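Local coordinates for protein xyloglucanase (Paenibacillus pabuli, PDB 2JEP) that hydrolyses the beta-1,4-glucan backbone of xyloglucan, a plant cell-wall polysaccharide, as a glycoside hydrolase of family 5, at residues Y102-Q113 with V160-Y171. Residues are numbered along the deposited sequence; the frame is centred on the assembly and turned at random. Where two conformers were deposited one is given.
Sequences YTINAAWLNRIQ and VWQQIATKFSNY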
ATOM      1  N   TYR A 102     -23.431  -8.271  -7.496  1.00 12.22           N
ATOM      2  CA  TYR A 102     -21.961  -8.356  -7.443  1.00 10.76           C
ATOM      3  C   TYR A 102     -21.495  -9.032  -6.158  1.00 10.79           C
ATOM      4  O   TYR A 102     -20.571  -8.564  -5.497  1.00 10.36           O
ATOM      5  CB  TYR A 102     -21.342  -6.973  -7.604  1.00 10.65           C
ATOM      6  CG  TYR A 102     -21.592  -6.323  -8.943  1.00 10.46           C
ATOM      7  CD1 TYR A 102     -20.991  -6.803 -10.095  1.00 10.38           C
ATOM      8  CD2 TYR A 102     -22.390  -5.197  -9.049  1.00 11.66           C
ATOM      9  CE1 TYR A 102     -21.165  -6.186 -11.324  1.00 11.19           C
ATOM     10  CE2 TYR A 102     -22.583  -4.580 -10.279  1.00 11.30           C
ATOM     11  CZ  TYR A 102     -21.950  -5.063 -11.400  1.00 11.29           C
ATOM     12  OH  TYR A 102     -22.114  -4.427 -12.613  1.00 13.97           O
ATOM     13  N   THR A 103     -22.138 -10.136  -5.812  1.00 11.05           N
ATOM     14  CA  THR A 103     -21.869 -10.815  -4.553  1.00 11.45           C
ATOM     15  C   THR A 103     -20.472 -11.419  -4.557  1.00 10.82           C
ATOM     16  O   THR A 103     -20.103 -12.133  -5.464  1.00 11.77           O
ATOM     17  CB  THR A 103     -22.894 -11.933  -4.308  1.00 12.42           C
ATOM     18  OG1 THR A 103     -24.201 -11.348  -4.323  1.00 15.30           O
ATOM     19  CG2 THR A 103     -22.639 -12.669  -2.973  1.00 12.92           C
ATOM     20  N   ILE A 104     -19.707 -11.107  -3.518  1.00 10.23           N
ATOM     21  CA  ILE A 104     -18.373 -11.673  -3.341  1.00 10.23           C
ATOM     22  C   ILE A 104     -18.476 -13.071  -2.743  1.00 11.20           C
ATOM     23  O   ILE A 104     -19.178 -13.282  -1.757  1.00 11.12           O
ATOM     24  CB  ILE A 104     -17.508 -10.789  -2.410  1.00  9.93           C
ATOM     25  CG1 ILE A 104     -17.400  -9.361  -2.952  1.00 10.13           C
ATOM     26  CG2 ILE A 104     -16.101 -11.395  -2.225  1.00 10.47           C
ATOM     27  CD1 ILE A 104     -16.802  -8.407  -1.955  1.00 11.03           C
ATOM     28  N   ASN A 105     -17.715 -13.987  -3.337  1.00 11.28           N
ATOM     29  CA  ASN A 105     -17.647 -15.374  -2.827  0.50 12.60           C
ATOM     30  C   ASN A 105     -17.442 -15.348  -1.320  1.00 11.43           C
ATOM     31  O   ASN A 105     -16.510 -14.747  -0.794  1.00 11.27           O
ATOM     32  CB  ASN A 105     -16.495 -16.192  -3.425  0.50 13.59           C
ATOM     33  CG  ASN A 105     -16.799 -16.767  -4.792  0.50 15.36           C
ATOM     34  OD1 ASN A 105     -15.946 -17.426  -5.386  0.50 18.72           O
ATOM     35  ND2 ASN A 105     -17.998 -16.530  -5.300  0.50 19.04           N
ATOM     36  N   ALA A 106     -18.324 -16.006  -0.594  1.00 11.11           N
ATOM     37  CA  ALA A 106     -18.328 -15.974   0.866  1.00 10.57           C
ATOM     38  C   ALA A 106     -17.050 -16.581   1.453  1.00 10.32           C
ATOM     39  O   ALA A 106     -16.508 -16.078   2.417  1.00 10.62           O
ATOM     40  CB  ALA A 106     -19.581 -16.689   1.427  1.00 13.16           C
ATOM     41  N   ALA A 107     -16.558 -17.666   0.846  1.00  9.60           N
ATOM     42  CA  ALA A 107     -15.341 -18.309   1.324  1.00  9.09           C
ATOM     43  C   ALA A 107     -14.146 -17.380   1.209  1.00  8.81           C
ATOM     44  O   ALA A 107     -13.240 -17.437   2.034  1.00  8.73           O
ATOM     45  CB  ALA A 107     -15.096 -19.623   0.560  1.00  9.82           C
ATOM     46  N   TRP A 108     -14.134 -16.546   0.175  1.00  8.92           N
ATOM     47  CA  TRP A 108     -13.049 -15.594  -0.004  1.00  8.13           C
ATOM     48  C   TRP A 108     -13.084 -14.520   1.095  1.00  8.96           C
ATOM     49  O   TRP A 108     -12.075 -14.239   1.735  1.00  9.00           O
ATOM     50  CB  TRP A 108     -13.108 -14.990  -1.409  1.00  9.09           C
ATOM     51  CG  TRP A 108     -11.995 -14.059  -1.763  1.00  8.24           C
ATOM     52  CD1 TRP A 108     -12.126 -12.794  -2.271  1.00  8.45           C
ATOM     53  CD2 TRP A 108     -10.585 -14.322  -1.698  1.00  9.87           C
ATOM     54  NE1 TRP A 108     -10.873 -12.257  -2.516  1.00  8.93           N
ATOM     55  CE2 TRP A 108      -9.915 -13.171  -2.178  1.00  9.71           C
ATOM     56  CE3 TRP A 108      -9.827 -15.418  -1.292  1.00 12.60           C
ATOM     57  CZ2 TRP A 108      -8.522 -13.083  -2.254  1.00 10.42           C
ATOM     58  CZ3 TRP A 108      -8.447 -15.338  -1.373  1.00 12.72           C
ATOM     59  CH2 TRP A 108      -7.802 -14.176  -1.837  1.00 12.09           C
ATOM     60  N   LEU A 109     -14.243 -13.919   1.335  1.00  8.71           N
ATOM     61  CA  LEU A 109     -14.366 -12.986   2.436  1.00  9.36           C
ATOM     62  C   LEU A 109     -14.002 -13.625   3.772  1.00  8.65           C
ATOM     63  O   LEU A 109     -13.363 -12.977   4.602  1.00  8.49           O
ATOM     64  CB  LEU A 109     -15.763 -12.385   2.501  1.00 10.46           C
ATOM     65  CG  LEU A 109     -16.133 -11.300   1.507  1.00 13.04           C
ATOM     66  CD1 LEU A 109     -17.615 -10.972   1.693  1.00 14.10           C
ATOM     67  CD2 LEU A 109     -15.220 -10.094   1.680  1.00 13.77           C
ATOM     68  N   ASN A 110     -14.380 -14.879   3.987  1.00  8.31           N
ATOM     69  CA  ASN A 110     -14.014 -15.548   5.241  1.00  8.31           C
ATOM     70  C   ASN A 110     -12.518 -15.753   5.372  1.00  8.32           C
ATOM     71  O   ASN A 110     -11.962 -15.648   6.461  1.00  8.97           O
ATOM     72  CB  ASN A 110     -14.742 -16.886   5.380  1.00  7.99           C
ATOM     73  CG  ASN A 110     -16.196 -16.710   5.696  1.00 10.08           C
ATOM     74  OD1 ASN A 110     -16.578 -15.719   6.319  1.00 13.62           O
ATOM     75  ND2 ASN A 110     -17.013 -17.691   5.305  1.00 10.58           N
ATOM     76  N   ARG A 111     -11.865 -16.029   4.248  1.00  8.03           N
ATOM     77  CA  ARG A 111     -10.406 -16.179   4.274  1.00  7.47           C
ATOM     78  C   ARG A 111      -9.705 -14.847   4.547  1.00  7.93           C
ATOM     79  O   ARG A 111      -8.749 -14.776   5.332  1.00  8.25           O
ATOM     80  CB  ARG A 111      -9.883 -16.792   2.980  1.00  7.66           C
ATOM     81  CG  ARG A 111      -8.373 -16.957   2.923  1.00  8.12           C
ATOM     82  CD  ARG A 111      -7.855 -17.876   4.047  1.00  8.97           C
ATOM     83  NE  ARG A 111      -6.392 -17.880   4.024  1.00  8.76           N
ATOM     84  CZ  ARG A 111      -5.624 -18.101   5.083  1.00  8.61           C
ATOM     85  NH1 ARG A 111      -6.144 -18.411   6.262  1.00  8.20           N
ATOM     86  NH2 ARG A 111      -4.308 -17.966   4.977  1.00  9.60           N
ATOM     87  N   ILE A 112     -10.157 -13.797   3.869  1.00  7.99           N
ATOM     88  CA  ILE A 112      -9.573 -12.475   4.104  1.00  8.09           C
ATOM     89  C   ILE A 112      -9.724 -12.124   5.584  1.00  7.96           C
ATOM     90  O   ILE A 112      -8.772 -11.613   6.216  1.00  8.41           O
ATOM     91  CB  ILE A 112     -10.260 -11.405   3.223  1.00  8.23           C
ATOM     92  CG1 ILE A 112     -10.035 -11.712   1.736  1.00  8.31           C
ATOM     93  CG2 ILE A 112      -9.796  -9.988   3.622  1.00  9.02           C
ATOM     94  CD1 ILE A 112     -11.078 -11.061   0.795  1.00  9.19           C
ATOM     95  N   GLN A 113     -10.896 -12.397   6.153  1.00  8.16           N
ATOM     96  CA  GLN A 113     -11.106 -12.084   7.558  0.50  8.36           C
ATOM     97  C   GLN A 113     -10.161 -12.878   8.460  1.00  8.20           C
ATOM     98  O   GLN A 113      -9.640 -12.347   9.436  1.00  8.77           O
ATOM     99  CB  GLN A 113     -12.564 -12.295   7.959  0.50  8.96           C
ATOM    100  CG  GLN A 113     -12.768 -12.195   9.440  0.50  9.96           C
ATOM    101  CD  GLN A 113     -14.186 -12.349   9.824  0.50 13.26           C
ATOM    102  OE1 GLN A 113     -14.799 -13.382   9.552  0.50 14.16           O
ATOM    103  NE2 GLN A 113     -14.715 -11.343  10.487  0.50 14.41           N
ATOM    104  N   VAL A 160     -19.140  -3.886  -4.042  1.00  8.71           N
ATOM    105  CA  VAL A 160     -18.009  -4.614  -3.487  1.00  8.89           C
ATOM    106  C   VAL A 160     -17.599  -3.985  -2.159  1.00  8.52           C
ATOM    107  O   VAL A 160     -17.472  -4.693  -1.159  1.00  8.72           O
ATOM    108  CB  VAL A 160     -16.873  -4.682  -4.517  1.00  8.92           C
ATOM    109  CG1 VAL A 160     -15.557  -5.147  -3.881  1.00 10.38           C
ATOM    110  CG2 VAL A 160     -17.300  -5.599  -5.654  1.00 10.33           C
ATOM    111  N   TRP A 161     -17.418  -2.653  -2.103  1.00  8.26           N
ATOM    112  CA  TRP A 161     -17.043  -2.057  -0.818  1.00  7.91           C
ATOM    113  C   TRP A 161     -18.133  -2.167   0.229  1.00  8.23           C
ATOM    114  O   TRP A 161     -17.833  -2.279   1.413  1.00  8.90           O
ATOM    115  CB  TRP A 161     -16.550  -0.608  -0.957  1.00  8.32           C
ATOM    116  CG  TRP A 161     -15.071  -0.563  -1.103  1.00  8.36           C
ATOM    117  CD1 TRP A 161     -14.337  -0.135  -2.183  1.00  8.78           C
ATOM    118  CD2 TRP A 161     -14.117  -0.980  -0.118  1.00  7.99           C
ATOM    119  NE1 TRP A 161     -13.011  -0.265  -1.914  1.00  9.06           N
ATOM    120  CE2 TRP A 161     -12.839  -0.784  -0.659  1.00  7.64           C
ATOM    121  CE3 TRP A 161     -14.222  -1.468   1.187  1.00  8.47           C
ATOM    122  CZ2 TRP A 161     -11.681  -1.095   0.048  1.00  8.80           C
ATOM    123  CZ3 TRP A 161     -13.070  -1.776   1.870  1.00  9.27           C
ATOM    124  CH2 TRP A 161     -11.824  -1.602   1.291  1.00  8.57           C
ATOM    125  N   GLN A 162     -19.399  -2.165  -0.196  1.00  8.52           N
ATOM    126  CA  GLN A 162     -20.476  -2.362   0.787  1.00 10.46           C
ATOM    127  C   GLN A 162     -20.257  -3.679   1.516  1.00  9.50           C
ATOM    128  O   GLN A 162     -20.393  -3.767   2.747  1.00  9.63           O
ATOM    129  CB  GLN A 162     -21.840  -2.414   0.103  1.00 11.28           C
ATOM    130  CG  GLN A 162     -22.481  -1.123  -0.276  1.00 16.00           C
ATOM    131  CD  GLN A 162     -23.865  -1.335  -0.880  1.00 15.53           C
ATOM    132  OE1 GLN A 162     -24.275  -2.462  -1.116  1.00 19.27           O
ATOM    133  NE2 GLN A 162     -24.579  -0.247  -1.138  1.00 20.97           N
ATOM    134  N   GLN A 163     -19.975  -4.718   0.746  1.00  8.87           N
ATOM    135  CA  GLN A 163     -19.792  -6.060   1.314  1.00  8.77           C
ATOM    136  C   GLN A 163     -18.541  -6.193   2.157  1.00  8.99           C
ATOM    137  O   GLN A 163     -18.569  -6.799   3.222  1.00 10.42           O
ATOM    138  CB  GLN A 163     -19.778  -7.087   0.188  1.00  9.40           C
ATOM    139  CG  GLN A 163     -21.094  -7.223  -0.531  1.00  9.63           C
ATOM    140  CD  GLN A 163     -20.946  -8.065  -1.751  1.00 10.43           C
ATOM    141  OE1 GLN A 163     -20.879  -9.297  -1.658  1.00 11.45           O
ATOM    142  NE2 GLN A 163     -20.849  -7.423  -2.905  1.00 10.70           N
ATOM    143  N   ILE A 164     -17.419  -5.668   1.677  1.00  9.04           N
ATOM    144  CA  ILE A 164     -16.175  -5.777   2.475  1.00  8.96           C
ATOM    145  C   ILE A 164     -16.366  -4.995   3.775  1.00  9.09           C
ATOM    146  O   ILE A 164     -16.054  -5.474   4.871  1.00  9.58           O
ATOM    147  CB  ILE A 164     -14.968  -5.182   1.696  1.00  8.40           C
ATOM    148  CG1 ILE A 164     -14.702  -5.924   0.390  1.00  9.26           C
ATOM    149  CG2 ILE A 164     -13.726  -5.148   2.591  1.00  9.87           C
ATOM    150  CD1 ILE A 164     -13.821  -5.147  -0.599  1.00 10.04           C
ATOM    151  N   ALA A 165     -16.893  -3.775   3.670  1.00  8.95           N
ATOM    152  CA  ALA A 165     -17.056  -2.954   4.865  1.00  9.74           C
ATOM    153  C   ALA A 165     -17.990  -3.633   5.869  1.00 10.02           C
ATOM    154  O   ALA A 165     -17.704  -3.694   7.058  1.00 10.31           O
ATOM    155  CB  ALA A 165     -17.559  -1.549   4.513  1.00 10.71           C
ATOM    156  N   THR A 166     -19.108  -4.154   5.370  1.00  9.89           N
ATOM    157  CA  THR A 166     -20.063  -4.839   6.243  1.00 10.98           C
ATOM    158  C   THR A 166     -19.380  -6.008   6.985  1.00 10.70           C
ATOM    159  O   THR A 166     -19.582  -6.191   8.184  1.00 12.68           O
ATOM    160  CB  THR A 166     -21.268  -5.294   5.454  1.00 11.45           C
ATOM    161  OG1 THR A 166     -21.958  -4.142   4.971  1.00 13.50           O
ATOM    162  CG2 THR A 166     -22.226  -6.123   6.307  1.00 13.23           C
ATOM    163  N   LYS A 167     -18.544  -6.771   6.291  1.00 10.50           N
ATOM    164  CA  LYS A 167     -17.879  -7.932   6.904  1.00 10.97           C
ATOM    165  C   LYS A 167     -17.024  -7.502   8.102  1.00 10.86           C
ATOM    166  O   LYS A 167     -16.911  -8.217   9.100  1.00 12.04           O
ATOM    167  CB  LYS A 167     -16.981  -8.616   5.850  1.00 11.60           C
ATOM    168  CG  LYS A 167     -16.333  -9.931   6.239  1.00 13.69           C
ATOM    169  CD  LYS A 167     -17.350 -11.034   6.339  1.00 14.62           C
ATOM    170  CE  LYS A 167     -16.700 -12.379   6.626  1.00 15.72           C
ATOM    171  NZ  LYS A 167     -17.752 -13.369   6.960  1.00 18.72           N
ATOM    172  N   PHE A 168     -16.414  -6.316   8.006  1.00 10.18           N
ATOM    173  CA  PHE A 168     -15.467  -5.851   9.011  1.00 10.32           C
ATOM    174  C   PHE A 168     -15.981  -4.708   9.890  1.00 10.60           C
ATOM    175  O   PHE A 168     -15.216  -4.031  10.577  1.00 10.63           O
ATOM    176  CB  PHE A 168     -14.178  -5.426   8.295  1.00 10.09           C
ATOM    177  CG  PHE A 168     -13.405  -6.581   7.706  1.00  9.60           C
ATOM    178  CD1 PHE A 168     -12.607  -7.369   8.518  1.00 10.38           C
ATOM    179  CD2 PHE A 168     -13.507  -6.894   6.364  1.00 10.08           C
ATOM    180  CE1 PHE A 168     -11.949  -8.462   7.999  1.00 10.94           C
ATOM    181  CE2 PHE A 168     -12.837  -7.969   5.818  1.00 10.59           C
ATOM    182  CZ  PHE A 168     -12.043  -8.763   6.661  1.00  9.99           C
ATOM    183  N   SER A 169     -17.302  -4.538   9.945  1.00 10.56           N
ATOM    184  CA  SER A 169     -17.834  -3.348  10.589  1.00 12.15           C
ATOM    185  C   SER A 169     -17.545  -3.221  12.066  1.00 12.23           C
ATOM    186  O   SER A 169     -17.441  -2.095  12.560  1.00 14.30           O
ATOM    187  CB  SER A 169     -19.332  -3.216  10.355  1.00 13.60           C
ATOM    188  OG  SER A 169     -20.028  -4.225  11.046  1.00 15.74           O
ATOM    189  N   ASN A 170     -17.351  -4.342  12.765  1.00 12.88           N
ATOM    190  CA  ASN A 170     -17.144  -4.269  14.203  0.50 13.54           C
ATOM    191  C   ASN A 170     -15.677  -4.124  14.623  1.00 13.06           C
ATOM    192  O   ASN A 170     -15.378  -3.982  15.808  1.00 14.32           O
ATOM    193  CB  ASN A 170     -17.815  -5.460  14.890  0.50 14.90           C
ATOM    194  CG  ASN A 170     -19.338  -5.474  14.687  0.50 17.82           C
ATOM    195  OD1 ASN A 170     -19.989  -4.430  14.692  0.50 21.64           O
ATOM    196  ND2 ASN A 170     -19.893  -6.661  14.483  0.50 21.98           N
ATOM    197  N   TYR A 171     -14.764  -4.125  13.657  1.00 11.11           N
ATOM    198  CA  TYR A 171     -13.353  -3.946  13.978  1.00 10.33           C
ATOM    199  C   TYR A 171     -13.049  -2.505  14.371  1.00  9.75           C
ATOM    200  O   TYR A 171     -13.630  -1.568  13.826  1.00 10.17           O
ATOM    201  CB  TYR A 171     -12.486  -4.331  12.771  1.00 10.23           C
ATOM    202  CG  TYR A 171     -12.421  -5.819  12.558  1.00  9.93           C
ATOM    203  CD1 TYR A 171     -13.548  -6.558  12.188  1.00 11.93           C
ATOM    204  CD2 TYR A 171     -11.232  -6.519  12.744  1.00 10.82           C
ATOM    205  CE1 TYR A 171     -13.495  -7.927  12.016  1.00 11.65           C
ATOM    206  CE2 TYR A 171     -11.174  -7.898  12.557  1.00  9.75           C
ATOM    207  CZ  TYR A 171     -12.311  -8.609  12.203  1.00 10.32           C
ATOM    208  OH  TYR A 171     -12.320  -9.973  12.023  1.00 11.96           O
TER
HETATM  209  O   HOH W   1     -18.282 -14.421   4.163  1.00 19.31           O
HETATM  210  O   HOH W   2     -17.592 -10.800   9.964  1.00 31.24           O
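The amide of Gln163 pairs with the backbone of the loop leading into helix 106-120, a worked example of a side-chain amide holding a loop by its backbone. The side chain runs extended beyond CG and uses both ends of its amide: OE1 accepts a nearly straight bond from Ile104 N (2.8 Å, 174°), while NE2 donates to Tyr102 O, also at 2.8 Å, from well above that carbonyl's plane. NE2 has a further acceptor in Lys159 O, so the rotation of the amide is largely fixed. Beside this clasp lies the tight part of the contact. Ile104, with CG1 beside its own backbone N (chi1 -57°), lowers CD1 to 4.0 Å from both Val160 CG1 and Ile164 CG1. Farther along, CZ at the edge of the Phe168 ring comes within 3.6 Å of Gln113 CA, and Ile112 CG2 also touches Phe168 CZ; Phe168 packs on Leu175 and Phe177 of a barrel strand as well.

The outer side is looser and wetter. The bent chain of Lys167 crosses toward Asn110, where NZ donates to Asn110 OD1 (2.7 Å), nearly in line with the C=O bond; a water links NZ to Ala106 O. Less certain, because Gln113 has two conformers, is its link in the one given: NE2 donates to Tyr171 OH (3.2 Å) along a bent path and shares a second water with Lys167 O, whereas the stronger partner of the Tyr171 hydroxyl is Asp117. Two neighbouring outer helices of the TIM barrel, inclined at 47°, thus share an apolar seam and a hydrated rim. Direct amide-to-backbone bonding implies a well-defined loop; the water-mediated links probably tolerate more movement.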